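Local atomic coordinates of ATP-dependent DNA helicase PIF1 (Candida albicans, PDB entry 7OTJ), a protein that probably uses ATP hydrolysis to move 5'-to-3' along DNA and unwind duplexes and G-quadruplexes, helping to keep nuclear and mitochondrial genomes stable. Residues Y46-A51 against W98-V103; S263-I268 against V437-F442; K402-K407 against F442-A447. All blocks are in the same frame, centred on the assembly; numbering follows the deposited sequence.

How the contacts relate
Contact 1 comes first along the chain and lies in the P-loop NTPase part of the helicase, where strands 50-54 and 103-107 run side by side in the six-stranded parallel sheet. Contacts 2 and 3 belong to a separate antiparallel sheet, and their centres are about 17 Å apart. They share Phe442 and strand 435-446, whose earlier half pairs with strand 259-267, while its later half faces residues 402-407. Their segments alternate in sequence, so the two contacts cross along the chain. The centre of contact 1 is about 33 Å from that of contact 2 and about 35 Å from that of contact 3; the helicase thus combines a P-loop NTPase domain with a separate antiparallel beta region.

Contact 1 (Y46-A51 against W98-V103); sequences YPKGVA and WRETRV. With PO4 (phosphate ion), chain P.
Tyr46 and Arg102 cross at about a right angle beside the start of a parallel strand pair in the P-loop NTPase sheet, where residues leaving one helix meet residues leaving another. Arg102 CB sits over one face of the phenol, toward its rim, while Tyr46 CE1 lies over a face of the guanidinium, 3.9 Å from Arg102 NH1. The two planes are 57° apart, so the groups lean on each other without stacking flat. Successive bends at chi2 and chi3 (-63° and -60°) curl the arginine chain so that its guanidinium comes across the ring. Both residues also reach one phosphate ion, probably acquired from the crystallisation liquor: Tyr46 OH is 2.8 Å from its O4, and Arg102 NH2 makes a weak hydrogen bond to its O3 and comes within 3.0 Å of its O1.

Next to this pair the backbones engage. Val50 and Val103 form a parallel bridge, and their side chains share the sheet face packed by Leu42 of helix 31-45. Ala51 N donates to Val103 O at 2.8 Å. Ala51 CB meets the methyl of Thr101, whose hydroxyl is bonded to Arg97 O in the preceding helix. At the outer end Lys48 NZ and Glu100 OE1 attract only loosely, 4.1 Å apart. Two amides converge on Gly49 O: Val103 N approaches nearly in line with the carbonyl bond at 3.0 Å, and Arg102 N uses a lone pair in the carbonyl plane.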
ATOM      1  N   TYR A  46      14.154  12.812  16.595  1.00 64.41           N
ATOM      2  CA  TYR A  46      12.797  13.197  16.980  1.00 57.82           C
ATOM      3  C   TYR A  46      11.985  11.937  17.257  1.00 61.17           C
ATOM      4  O   TYR A  46      11.327  11.407  16.352  1.00 65.87           O
ATOM      5  CB  TYR A  46      12.132  14.039  15.885  1.00 56.30           C
ATOM      6  CG  TYR A  46      13.058  15.019  15.197  1.00 64.49           C
ATOM      7  CD1 TYR A  46      13.351  16.253  15.769  1.00 65.53           C
ATOM      8  CD2 TYR A  46      13.632  14.716  13.969  1.00 54.34           C
ATOM      9  CE1 TYR A  46      14.197  17.153  15.138  1.00 54.64           C
ATOM     10  CE2 TYR A  46      14.477  15.606  13.331  1.00 59.66           C
ATOM     11  CZ  TYR A  46      14.757  16.824  13.920  1.00 69.36           C
ATOM     12  OH  TYR A  46      15.598  17.710  13.286  1.00 72.10           O
ATOM     13  N   PRO A  47      11.956  11.446  18.499  1.00 70.07           N
ATOM     14  CA  PRO A  47      11.347  10.128  18.747  1.00 67.04           C
ATOM     15  C   PRO A  47       9.852  10.095  18.499  1.00 58.82           C
ATOM     16  O   PRO A  47       9.326   9.041  18.125  1.00 63.95           O
ATOM     17  CB  PRO A  47      11.675   9.857  20.224  1.00 64.97           C
ATOM     18  CG  PRO A  47      12.776  10.809  20.570  1.00 55.80           C
ATOM     19  CD  PRO A  47      12.538  12.019  19.723  1.00 53.94           C
ATOM     20  N   LYS A  48       9.148  11.207  18.709  1.00 61.89           N
ATOM     21  CA  LYS A  48       7.701  11.249  18.547  1.00 53.03           C
ATOM     22  C   LYS A  48       7.277  12.205  17.438  1.00 51.71           C
ATOM     23  O   LYS A  48       6.094  12.552  17.345  1.00 47.89           O
ATOM     24  CB  LYS A  48       7.040  11.658  19.864  1.00 66.05           C
ATOM     25  CG  LYS A  48       7.339  10.728  21.026  1.00 76.76           C
ATOM     26  CD  LYS A  48       6.889  11.333  22.351  1.00 80.16           C
ATOM     27  CE  LYS A  48       5.411  11.700  22.326  1.00 82.94           C
ATOM     28  NZ  LYS A  48       4.973  12.366  23.588  1.00 79.58           N
ATOM     29  N   GLY A  49       8.202  12.600  16.567  1.00 48.76           N
ATOM     30  CA  GLY A  49       7.891  13.639  15.608  1.00 47.06           C
ATOM     31  C   GLY A  49       8.128  13.265  14.163  1.00 50.96           C
ATOM     32  O   GLY A  49       8.221  14.143  13.299  1.00 49.83           O
ATOM     33  N   VAL A  50       8.176  11.968  13.874  1.00 51.57           N
ATOM     34  CA  VAL A  50       8.382  11.482  12.515  1.00 48.43           C
ATOM     35  C   VAL A  50       7.093  10.806  12.077  1.00 44.91           C
ATOM     36  O   VAL A  50       6.660   9.817  12.679  1.00 54.90           O
ATOM     37  CB  VAL A  50       9.572  10.516  12.424  1.00 50.95           C
ATOM     38  CG1 VAL A  50       9.799  10.111  10.976  1.00 42.02           C
ATOM     39  CG2 VAL A  50      10.823  11.151  13.027  1.00 46.34           C
ATOM     40  N   ALA A  51       6.466  11.367  11.053  1.00 43.80           N
ATOM     41  CA  ALA A  51       5.226  10.849  10.495  1.00 46.31           C
ATOM     42  C   ALA A  51       5.558   9.999   9.268  1.00 39.75           C
ATOM     43  O   ALA A  51       6.032  10.526   8.257  1.00 44.99           O
ATOM     44  CB  ALA A  51       4.290  12.004  10.153  1.00 40.40           C
ATOM     45  N   TRP A  98      -0.565  16.460  14.523  1.00 45.72           N
ATOM     46  CA  TRP A  98      -0.222  17.528  13.591  1.00 48.02           C
ATOM     47  C   TRP A  98       0.733  18.541  14.216  1.00 50.30           C
ATOM     48  O   TRP A  98       1.549  19.143  13.509  1.00 47.19           O
ATOM     49  CB  TRP A  98      -1.485  18.235  13.102  1.00 45.35           C
ATOM     50  CG  TRP A  98      -2.060  17.678  11.844  1.00 46.60           C
ATOM     51  CD1 TRP A  98      -3.239  17.003  11.708  1.00 54.24           C
ATOM     52  CD2 TRP A  98      -1.487  17.753  10.534  1.00 47.47           C
ATOM     53  NE1 TRP A  98      -3.438  16.653  10.391  1.00 49.58           N
ATOM     54  CE2 TRP A  98      -2.375  17.101   9.652  1.00 50.39           C
ATOM     55  CE3 TRP A  98      -0.310  18.306  10.022  1.00 42.77           C
ATOM     56  CZ2 TRP A  98      -2.122  16.990   8.287  1.00 45.00           C
ATOM     57  CZ3 TRP A  98      -0.061  18.191   8.671  1.00 45.53           C
ATOM     58  CH2 TRP A  98      -0.960  17.538   7.818  1.00 45.21           C
ATOM     59  N   ARG A  99       0.655  18.750  15.531  1.00 46.73           N
ATOM     60  CA  ARG A  99       1.531  19.734  16.156  1.00 57.92           C
ATOM     61  C   ARG A  99       2.863  19.142  16.588  1.00 52.88           C
ATOM     62  O   ARG A  99       3.875  19.852  16.587  1.00 48.39           O
ATOM     63  CB  ARG A  99       0.839  20.384  17.356  1.00 54.32           C
ATOM     64  CG  ARG A  99      -0.253  21.367  16.970  1.00 66.06           C
ATOM     65  CD  ARG A  99      -0.876  22.034  18.185  1.00 72.59           C
ATOM     66  NE  ARG A  99      -1.386  21.057  19.140  1.00 89.17           N
ATOM     67  CZ  ARG A  99      -0.836  20.805  20.321  1.00100.89           C
ATOM     68  NH1 ARG A  99       0.240  21.455  20.736  1.00 95.22           N
ATOM     69  NH2 ARG A  99      -1.384  19.879  21.106  1.00 87.40           N
ATOM     70  N   GLU A 100       2.899  17.853  16.919  1.00 50.94           N
ATOM     71  CA  GLU A 100       4.138  17.214  17.340  1.00 47.75           C
ATOM     72  C   GLU A 100       4.972  16.686  16.176  1.00 52.04           C
ATOM     73  O   GLU A 100       6.105  16.243  16.406  1.00 53.47           O
ATOM     74  CB  GLU A 100       3.841  16.062  18.309  1.00 48.83           C
ATOM     75  CG  GLU A 100       3.075  16.470  19.558  1.00 69.50           C
ATOM     76  CD  GLU A 100       2.878  15.312  20.521  1.00 84.51           C
ATOM     77  OE1 GLU A 100       3.072  15.506  21.741  1.00 73.43           O
ATOM     78  OE2 GLU A 100       2.530  14.205  20.053  1.00 88.70           O
ATOM     79  N   THR A 101       4.459  16.723  14.946  1.00 45.11           N
ATOM     80  CA  THR A 101       5.187  16.185  13.801  1.00 52.67           C
ATOM     81  C   THR A 101       6.285  17.150  13.364  1.00 49.43           C
ATOM     82  O   THR A 101       6.039  18.347  13.192  1.00 43.91           O
ATOM     83  CB  THR A 101       4.234  15.903  12.629  1.00 48.64           C
ATOM     84  OG1 THR A 101       3.391  14.790  12.941  1.00 47.33           O
ATOM     85  CG2 THR A 101       5.016  15.576  11.362  1.00 42.50           C
ATOM     86  N   ARG A 102       7.497  16.621  13.179  1.00 51.73           N
ATOM     87  CA  ARG A 102       8.621  17.392  12.656  1.00 46.43           C
ATOM     88  C   ARG A 102       8.981  17.041  11.225  1.00 50.87           C
ATOM     89  O   ARG A 102       9.390  17.925  10.471  1.00 50.38           O
ATOM     90  CB  ARG A 102       9.866  17.193  13.529  1.00 47.25           C
ATOM     91  CG  ARG A 102       9.687  17.629  14.968  1.00 55.50           C
ATOM     92  CD  ARG A 102       9.407  19.121  15.064  1.00 51.09           C
ATOM     93  NE  ARG A 102      10.492  19.914  14.501  1.00 56.39           N
ATOM     94  CZ  ARG A 102      11.598  20.242  15.156  1.00 55.00           C
ATOM     95  NH1 ARG A 102      11.786  19.877  16.415  1.00 49.44           N
ATOM     96  NH2 ARG A 102      12.541  20.943  14.529  1.00 51.42           N
ATOM     97  N   VAL A 103       8.845  15.775  10.836  1.00 43.93           N
ATOM     98  CA  VAL A 103       9.128  15.324   9.482  1.00 44.24           C
ATOM     99  C   VAL A 103       7.923  14.542   8.985  1.00 46.31           C
ATOM    100  O   VAL A 103       7.378  13.701   9.708  1.00 48.78           O
ATOM    101  CB  VAL A 103      10.398  14.448   9.429  1.00 48.47           C
ATOM    102  CG1 VAL A 103      10.685  13.982   7.997  1.00 41.23           C
ATOM    103  CG2 VAL A 103      11.585  15.183  10.013  1.00 42.19           C
TER
HETATM  104  P   PO4 P1012      13.489  20.069  11.050  1.00118.33           P
HETATM  105  O1  PO4 P1012      14.198  20.966  12.038  1.00100.67           O
HETATM  106  O2  PO4 P1012      13.756  20.572   9.652  1.00 90.92           O
HETATM  107  O3  PO4 P1012      11.998  20.070  11.308  1.00 75.90           O
HETATM  108  O4  PO4 P1012      14.012  18.659  11.185  1.00 67.23           O

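Contact 2 (S263-I268 against V437-F442); sequences SVDTGI and VSRIQF
Asp265 and Arg439 pair on an antiparallel two-strand ladder, part of the sheet that also includes strands from the SH3-like 2B region of Pif1 helicases. The N-to-C directions of strands 264-267 and 437-441 are 167° apart, close to antiparallel. The ladder's hydrogen-bonded pairs are Val264 with Ile440 and Thr266 with Ser438, so in each of these four residues both the backbone N-H and the C=O are used; Ser438 N to Thr266 O, at 2.7 Å, is one of these bonds.

The side chains of Asp265 and Arg439 share the face touched by Leu278 of helix 273-279, lying side by side and pointing the same way. The bend at chi3 of Arg439 (-70°) turns its guanidinium side-on, and NE and NH2 each take one carboxylate oxygen from the syn side, at 2.9 Å to Asp265 OD1 and 2.8 Å to Asp265 OD2. With the planes only 19° apart, this twofold grip fixes the rotation of both groups. Arg439 NH1 is satisfied by Ala283 O, and Gln441 NE2 by Pro284 O and Tyr261 O. On the other face Ser438 OG bonds to Gln425 NE2. Asp265 OD1 accepts a second bond, 3.0 Å from Ser263 OG, which reaches it from the opposite side of the carboxylate plane to Arg439 NE.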
ATOM      1  N   SER A 263     -19.766 -11.779   8.608  1.00 58.66           N
ATOM      2  CA  SER A 263     -19.428 -10.724   9.548  1.00 62.14           C
ATOM      3  C   SER A 263     -20.665 -10.277  10.313  1.00 56.60           C
ATOM      4  O   SER A 263     -21.783 -10.283   9.792  1.00 56.25           O
ATOM      5  CB  SER A 263     -18.824  -9.520   8.821  1.00 63.22           C
ATOM      6  OG  SER A 263     -19.795  -8.894   7.995  1.00 59.11           O
ATOM      7  N   VAL A 264     -20.446  -9.854  11.552  1.00 64.06           N
ATOM      8  CA  VAL A 264     -21.496  -9.262  12.372  1.00 62.13           C
ATOM      9  C   VAL A 264     -21.396  -7.753  12.200  1.00 56.18           C
ATOM     10  O   VAL A 264     -20.421  -7.135  12.634  1.00 57.46           O
ATOM     11  CB  VAL A 264     -21.365  -9.664  13.844  1.00 67.23           C
ATOM     12  CG1 VAL A 264     -22.490  -9.038  14.658  1.00 58.92           C
ATOM     13  CG2 VAL A 264     -21.363 -11.181  13.980  1.00 59.90           C
ATOM     14  N   ASP A 265     -22.390  -7.167  11.541  1.00 62.64           N
ATOM     15  CA  ASP A 265     -22.399  -5.750  11.199  1.00 57.52           C
ATOM     16  C   ASP A 265     -23.469  -5.040  12.015  1.00 59.42           C
ATOM     17  O   ASP A 265     -24.655  -5.371  11.909  1.00 65.98           O
ATOM     18  CB  ASP A 265     -22.642  -5.558   9.701  1.00 56.73           C
ATOM     19  CG  ASP A 265     -21.439  -5.956   8.858  1.00 60.07           C
ATOM     20  OD1 ASP A 265     -20.407  -6.349   9.443  1.00 57.70           O
ATOM     21  OD2 ASP A 265     -21.521  -5.871   7.613  1.00 55.24           O
ATOM     22  N   THR A 266     -23.051  -4.072  12.829  1.00 60.20           N
ATOM     23  CA  THR A 266     -23.959  -3.262  13.626  1.00 55.03           C
ATOM     24  C   THR A 266     -23.614  -1.789  13.439  1.00 63.20           C
ATOM     25  O   THR A 266     -22.574  -1.438  12.874  1.00 53.72           O
ATOM     26  CB  THR A 266     -23.894  -3.639  15.111  1.00 56.44           C
ATOM     27  OG1 THR A 266     -22.535  -3.572  15.564  1.00 63.80           O
ATOM     28  CG2 THR A 266     -24.412  -5.040  15.322  1.00 57.28           C
ATOM     29  N   GLY A 267     -24.500  -0.920  13.922  1.00 60.11           N
ATOM     30  CA  GLY A 267     -24.239   0.505  13.873  1.00 58.89           C
ATOM     31  C   GLY A 267     -25.445   1.386  14.123  1.00 56.19           C
ATOM     32  O   GLY A 267     -26.587   0.976  13.892  1.00 68.74           O
ATOM     33  N   ILE A 268     -25.197   2.608  14.595  1.00 54.34           N
ATOM     34  CA  ILE A 268     -26.259   3.558  14.902  1.00 54.63           C
ATOM     35  C   ILE A 268     -26.459   4.578  13.785  1.00 56.27           C
ATOM     36  O   ILE A 268     -27.238   5.522  13.945  1.00 57.72           O
ATOM     37  CB  ILE A 268     -25.996   4.265  16.242  1.00 61.14           C
ATOM     38  CG1 ILE A 268     -24.692   5.066  16.178  1.00 56.07           C
ATOM     39  CG2 ILE A 268     -25.979   3.257  17.389  1.00 56.96           C
ATOM     40  CD1 ILE A 268     -24.341   5.759  17.471  1.00 56.76           C
ATOM     41  N   VAL A 437     -20.422   2.775  13.324  1.00 50.74           N
ATOM     42  CA  VAL A 437     -20.577   1.539  12.568  1.00 50.49           C
ATOM     43  C   VAL A 437     -19.553   0.545  13.099  1.00 58.99           C
ATOM     44  O   VAL A 437     -18.418   0.922  13.409  1.00 55.73           O
ATOM     45  CB  VAL A 437     -20.387   1.766  11.053  1.00 52.31           C
ATOM     46  CG1 VAL A 437     -20.396   0.447  10.326  1.00 49.52           C
ATOM     47  CG2 VAL A 437     -21.471   2.665  10.503  1.00 59.35           C
ATOM     48  N   SER A 438     -19.968  -0.717  13.245  1.00 58.11           N
ATOM     49  CA  SER A 438     -19.088  -1.777  13.719  1.00 51.77           C
ATOM     50  C   SER A 438     -19.187  -3.001  12.815  1.00 60.13           C
ATOM     51  O   SER A 438     -20.288  -3.423  12.442  1.00 59.82           O
ATOM     52  CB  SER A 438     -19.434  -2.161  15.158  1.00 53.51           C
ATOM     53  OG  SER A 438     -18.579  -3.185  15.632  1.00 57.26           O
ATOM     54  N   ARG A 439     -18.036  -3.594  12.502  1.00 51.13           N
ATOM     55  CA  ARG A 439     -17.981  -4.872  11.804  1.00 58.70           C
ATOM     56  C   ARG A 439     -17.002  -5.782  12.523  1.00 65.82           C
ATOM     57  O   ARG A 439     -15.847  -5.405  12.747  1.00 64.74           O
ATOM     58  CB  ARG A 439     -17.558  -4.733  10.336  1.00 58.59           C
ATOM     59  CG  ARG A 439     -17.166  -6.080   9.717  1.00 50.19           C
ATOM     60  CD  ARG A 439     -16.973  -6.013   8.214  1.00 51.08           C
ATOM     61  NE  ARG A 439     -18.238  -5.830   7.515  1.00 59.12           N
ATOM     62  CZ  ARG A 439     -18.345  -5.548   6.224  1.00 64.68           C
ATOM     63  NH1 ARG A 439     -17.275  -5.442   5.448  1.00 50.98           N
ATOM     64  NH2 ARG A 439     -19.554  -5.355   5.702  1.00 62.83           N
ATOM     65  N   ILE A 440     -17.459  -6.982  12.865  1.00 61.34           N
ATOM     66  CA  ILE A 440     -16.634  -7.982  13.528  1.00 54.72           C
ATOM     67  C   ILE A 440     -16.398  -9.101  12.529  1.00 61.83           C
ATOM     68  O   ILE A 440     -17.351  -9.682  11.993  1.00 68.23           O
ATOM     69  CB  ILE A 440     -17.293  -8.501  14.816  1.00 58.70           C
ATOM     70  CG1 ILE A 440     -17.503  -7.342  15.799  1.00 65.26           C
ATOM     71  CG2 ILE A 440     -16.444  -9.597  15.443  1.00 58.28           C
ATOM     72  CD1 ILE A 440     -18.185  -7.738  17.090  1.00 76.43           C
ATOM     73  N   GLN A 441     -15.127  -9.384  12.262  1.00 60.39           N
ATOM     74  CA  GLN A 441     -14.730 -10.387  11.289  1.00 54.13           C
ATOM     75  C   GLN A 441     -13.307 -10.809  11.613  1.00 57.38           C
ATOM     76  O   GLN A 441     -12.555 -10.070  12.253  1.00 61.11           O
ATOM     77  CB  GLN A 441     -14.827  -9.836   9.860  1.00 52.40           C
ATOM     78  CG  GLN A 441     -14.430 -10.810   8.753  1.00 59.83           C
ATOM     79  CD  GLN A 441     -15.393 -11.972   8.624  1.00 66.64           C
ATOM     80  OE1 GLN A 441     -15.331 -12.937   9.388  1.00 71.97           O
ATOM     81  NE2 GLN A 441     -16.297 -11.883   7.654  1.00 63.44           N
ATOM     82  N   PHE A 442     -12.947 -12.006  11.173  1.00 55.11           N
ATOM     83  CA  PHE A 442     -11.556 -12.413  11.242  1.00 55.19           C
ATOM     84  C   PHE A 442     -10.721 -11.526  10.324  1.00 61.24           C
ATOM     85  O   PHE A 442     -11.154 -11.197   9.215  1.00 61.57           O
ATOM     86  CB  PHE A 442     -11.404 -13.879  10.846  1.00 58.52           C
ATOM     87  CG  PHE A 442     -12.145 -14.821  11.747  1.00 66.06           C
ATOM     88  CD1 PHE A 442     -11.538 -15.337  12.878  1.00 65.42           C
ATOM     89  CD2 PHE A 442     -13.455 -15.174  11.475  1.00 64.30           C
ATOM     90  CE1 PHE A 442     -12.218 -16.193  13.715  1.00 73.26           C
ATOM     91  CE2 PHE A 442     -14.142 -16.029  12.309  1.00 71.66           C
ATOM     92  CZ  PHE A 442     -13.523 -16.543  13.429  1.00 81.29           C
TER

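Contact 3 (K402-K407 against F442-A447); sequences KYPLVK and FPLILA
The Phe442 ring has the CD of Pro404 over one face and Tyr403 CD1 at its edge, near the ring plane. The proline methylene makes a CH-pi contact, 3.9 Å from Pro404 CD to the centroid of the Phe442 ring and 26° off the normal, displaced toward the rim. With Tyr403 the geometry is an offset edge-to-face pair in which Phe442 supplies the edge: ring centroids are 5.3 Å apart and planes meet at 75°. The pair is closest at Phe442 CE1 and Tyr403 CD1, 3.4 Å apart. Phe442 CG lies anti to its carbonyl carbon (chi1 -62°), a setting that carries the ring over to residues 402-404. Tyr261 also meets this ring, and its OH hydrogen-bonds to Lys402 O.

Further along, Leu444 CD1 continues the apolar seam, 4.2 Å from Pro404 CB and 4.0 Å from Val406 CG2, the valine and leucine meeting tip to tip. Between Phe442 and Leu444 the chain makes an inverse gamma turn centred on Pro443. No hydrogen bond joins the two segments, which meet mainly through side chains: apolar packing between non-neighbouring strands of the antiparallel sheet, to which the SH3-like 2B region also contributes strands.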
ATOM      1  N   LYS A 402     -15.761 -21.704  15.442  1.00 99.38           N
ATOM      2  CA  LYS A 402     -14.484 -22.233  14.963  1.00 94.86           C
ATOM      3  C   LYS A 402     -13.556 -21.128  14.480  1.00 95.16           C
ATOM      4  O   LYS A 402     -13.963 -20.275  13.686  1.00102.14           O
ATOM      5  CB  LYS A 402     -14.703 -23.237  13.824  1.00 98.75           C
ATOM      6  CG  LYS A 402     -15.081 -24.632  14.281  1.00100.31           C
ATOM      7  CD  LYS A 402     -15.507 -25.477  13.091  1.00104.18           C
ATOM      8  CE  LYS A 402     -15.753 -26.925  13.480  1.00 98.69           C
ATOM      9  NZ  LYS A 402     -14.493 -27.652  13.795  1.00 93.23           N
ATOM     10  N   TYR A 403     -12.264 -21.161  14.957  1.00 93.40           N
ATOM     11  CA  TYR A 403     -11.335 -20.172  14.430  1.00 78.01           C
ATOM     12  C   TYR A 403     -10.393 -20.789  13.399  1.00 84.40           C
ATOM     13  O   TYR A 403     -10.034 -21.967  13.498  1.00 92.47           O
ATOM     14  CB  TYR A 403     -10.505 -19.550  15.557  1.00 75.63           C
ATOM     15  CG  TYR A 403     -11.299 -18.684  16.511  1.00 78.17           C
ATOM     16  CD1 TYR A 403     -12.642 -18.405  16.284  1.00 70.67           C
ATOM     17  CD2 TYR A 403     -10.699 -18.135  17.635  1.00 82.03           C
ATOM     18  CE1 TYR A 403     -13.363 -17.610  17.154  1.00 84.71           C
ATOM     19  CE2 TYR A 403     -11.410 -17.341  18.509  1.00 75.92           C
ATOM     20  CZ  TYR A 403     -12.739 -17.082  18.267  1.00 81.17           C
ATOM     21  OH  TYR A 403     -13.437 -16.289  19.144  1.00 86.71           O
ATOM     22  N   PRO A 404      -9.991 -20.018  12.386  1.00 82.84           N
ATOM     23  CA  PRO A 404      -8.978 -20.505  11.440  1.00 77.12           C
ATOM     24  C   PRO A 404      -7.615 -20.671  12.093  1.00 79.08           C
ATOM     25  O   PRO A 404      -7.192 -19.853  12.914  1.00 83.19           O
ATOM     26  CB  PRO A 404      -8.944 -19.414  10.360  1.00 72.58           C
ATOM     27  CG  PRO A 404     -10.237 -18.694  10.497  1.00 77.01           C
ATOM     28  CD  PRO A 404     -10.564 -18.731  11.959  1.00 81.43           C
ATOM     29  N   LEU A 405      -6.920 -21.735  11.702  1.00 84.73           N
ATOM     30  CA  LEU A 405      -5.531 -21.964  12.086  1.00 83.93           C
ATOM     31  C   LEU A 405      -4.658 -21.607  10.891  1.00 85.40           C
ATOM     32  O   LEU A 405      -4.729 -22.261   9.846  1.00 87.71           O
ATOM     33  CB  LEU A 405      -5.316 -23.414  12.511  1.00 91.22           C
ATOM     34  CG  LEU A 405      -3.915 -23.755  13.012  1.00 87.65           C
ATOM     35  CD1 LEU A 405      -3.575 -22.902  14.221  1.00 91.86           C
ATOM     36  CD2 LEU A 405      -3.824 -25.231  13.348  1.00 95.05           C
ATOM     37  N   VAL A 406      -3.835 -20.571  11.040  1.00 88.37           N
ATOM     38  CA  VAL A 406      -3.115 -19.982   9.916  1.00 87.70           C
ATOM     39  C   VAL A 406      -1.628 -19.922  10.240  1.00 88.80           C
ATOM     40  O   VAL A 406      -1.238 -19.481  11.327  1.00 83.50           O
ATOM     41  CB  VAL A 406      -3.651 -18.581   9.569  1.00 77.39           C
ATOM     42  CG1 VAL A 406      -2.945 -18.039   8.341  1.00 69.88           C
ATOM     43  CG2 VAL A 406      -5.156 -18.631   9.336  1.00 78.03           C
ATOM     44  N   LYS A 407      -0.805 -20.355   9.287  1.00 95.54           N
ATOM     45  CA  LYS A 407       0.648 -20.305   9.388  1.00 94.69           C
ATOM     46  C   LYS A 407       1.152 -19.137   8.547  1.00 84.02           C
ATOM     47  O   LYS A 407       0.964 -19.125   7.327  1.00 87.59           O
ATOM     48  CB  LYS A 407       1.265 -21.619   8.906  1.00 95.67           C
ATOM     49  CG  LYS A 407       2.782 -21.605   8.823  1.00104.80           C
ATOM     50  CD  LYS A 407       3.303 -22.708   7.909  1.00107.14           C
ATOM     51  CE  LYS A 407       2.883 -22.483   6.460  1.00112.84           C
ATOM     52  NZ  LYS A 407       3.349 -21.173   5.912  1.00105.13           N
ATOM     53  N   PHE A 442     -12.947 -12.006  11.173  1.00 55.11           N
ATOM     54  CA  PHE A 442     -11.556 -12.413  11.242  1.00 55.19           C
ATOM     55  C   PHE A 442     -10.721 -11.526  10.324  1.00 61.24           C
ATOM     56  O   PHE A 442     -11.154 -11.197   9.215  1.00 61.57           O
ATOM     57  CB  PHE A 442     -11.404 -13.879  10.846  1.00 58.52           C
ATOM     58  CG  PHE A 442     -12.145 -14.821  11.747  1.00 66.06           C
ATOM     59  CD1 PHE A 442     -11.538 -15.337  12.878  1.00 65.42           C
ATOM     60  CD2 PHE A 442     -13.455 -15.174  11.475  1.00 64.30           C
ATOM     61  CE1 PHE A 442     -12.218 -16.193  13.715  1.00 73.26           C
ATOM     62  CE2 PHE A 442     -14.142 -16.029  12.309  1.00 71.66           C
ATOM     63  CZ  PHE A 442     -13.523 -16.543  13.429  1.00 81.29           C
ATOM     64  N   PRO A 443      -9.535 -11.112  10.756  1.00 59.43           N
ATOM     65  CA  PRO A 443      -8.715 -10.194   9.944  1.00 59.90           C
ATOM     66  C   PRO A 443      -7.977 -10.907   8.816  1.00 60.92           C
ATOM     67  O   PRO A 443      -6.744 -10.910   8.747  1.00 69.69           O
ATOM     68  CB  PRO A 443      -7.761  -9.604  10.989  1.00 56.61           C
ATOM     69  CG  PRO A 443      -7.580 -10.714  11.962  1.00 60.60           C
ATOM     70  CD  PRO A 443      -8.919 -11.394  12.063  1.00 54.70           C
ATOM     71  N   LEU A 444      -8.738 -11.490   7.890  1.00 51.01           N
ATOM     72  CA  LEU A 444      -8.154 -12.266   6.806  1.00 56.88           C
ATOM     73  C   LEU A 444      -8.907 -12.003   5.511  1.00 60.31           C
ATOM     74  O   LEU A 444     -10.120 -11.781   5.519  1.00 55.91           O
ATOM     75  CB  LEU A 444      -8.183 -13.772   7.113  1.00 59.40           C
ATOM     76  CG  LEU A 444      -7.440 -14.279   8.351  1.00 64.62           C
ATOM     77  CD1 LEU A 444      -7.755 -15.747   8.596  1.00 69.78           C
ATOM     78  CD2 LEU A 444      -5.942 -14.068   8.206  1.00 67.22           C
ATOM     79  N   ILE A 445      -8.163 -11.999   4.407  1.00 60.36           N
ATOM     80  CA  ILE A 445      -8.710 -11.988   3.058  1.00 56.15           C
ATOM     81  C   ILE A 445      -7.960 -13.039   2.253  1.00 57.17           C
ATOM     82  O   ILE A 445      -6.771 -13.281   2.479  1.00 55.05           O
ATOM     83  CB  ILE A 445      -8.602 -10.602   2.385  1.00 53.24           C
ATOM     84  CG1 ILE A 445      -7.152 -10.132   2.367  1.00 53.83           C
ATOM     85  CG2 ILE A 445      -9.507  -9.587   3.080  1.00 51.89           C
ATOM     86  CD1 ILE A 445      -6.949  -8.877   1.576  1.00 56.55           C
ATOM     87  N   LEU A 446      -8.668 -13.686   1.324  1.00 61.49           N
ATOM     88  CA  LEU A 446      -8.012 -14.640   0.433  1.00 74.06           C
ATOM     89  C   LEU A 446      -6.971 -13.890  -0.386  1.00 74.95           C
ATOM     90  O   LEU A 446      -7.327 -13.026  -1.195  1.00 70.86           O
ATOM     91  CB  LEU A 446      -9.015 -15.330  -0.494  1.00 60.91           C
ATOM     92  CG  LEU A 446     -10.030 -16.311   0.093  1.00 71.12           C
ATOM     93  CD1 LEU A 446     -11.040 -16.725  -0.968  1.00 62.84           C
ATOM     94  CD2 LEU A 446      -9.329 -17.526   0.665  1.00 67.26           C
ATOM     95  N   ALA A 447      -5.684 -14.180  -0.164  1.00 81.05           N
ATOM     96  CA  ALA A 447      -4.679 -13.287  -0.723  1.00 77.52           C
ATOM     97  C   ALA A 447      -4.406 -13.586  -2.194  1.00 75.25           C
ATOM     98  O   ALA A 447      -4.725 -12.770  -3.054  1.00105.79           O
ATOM     99  CB  ALA A 447      -3.388 -13.387   0.095  1.00 72.03           C
TER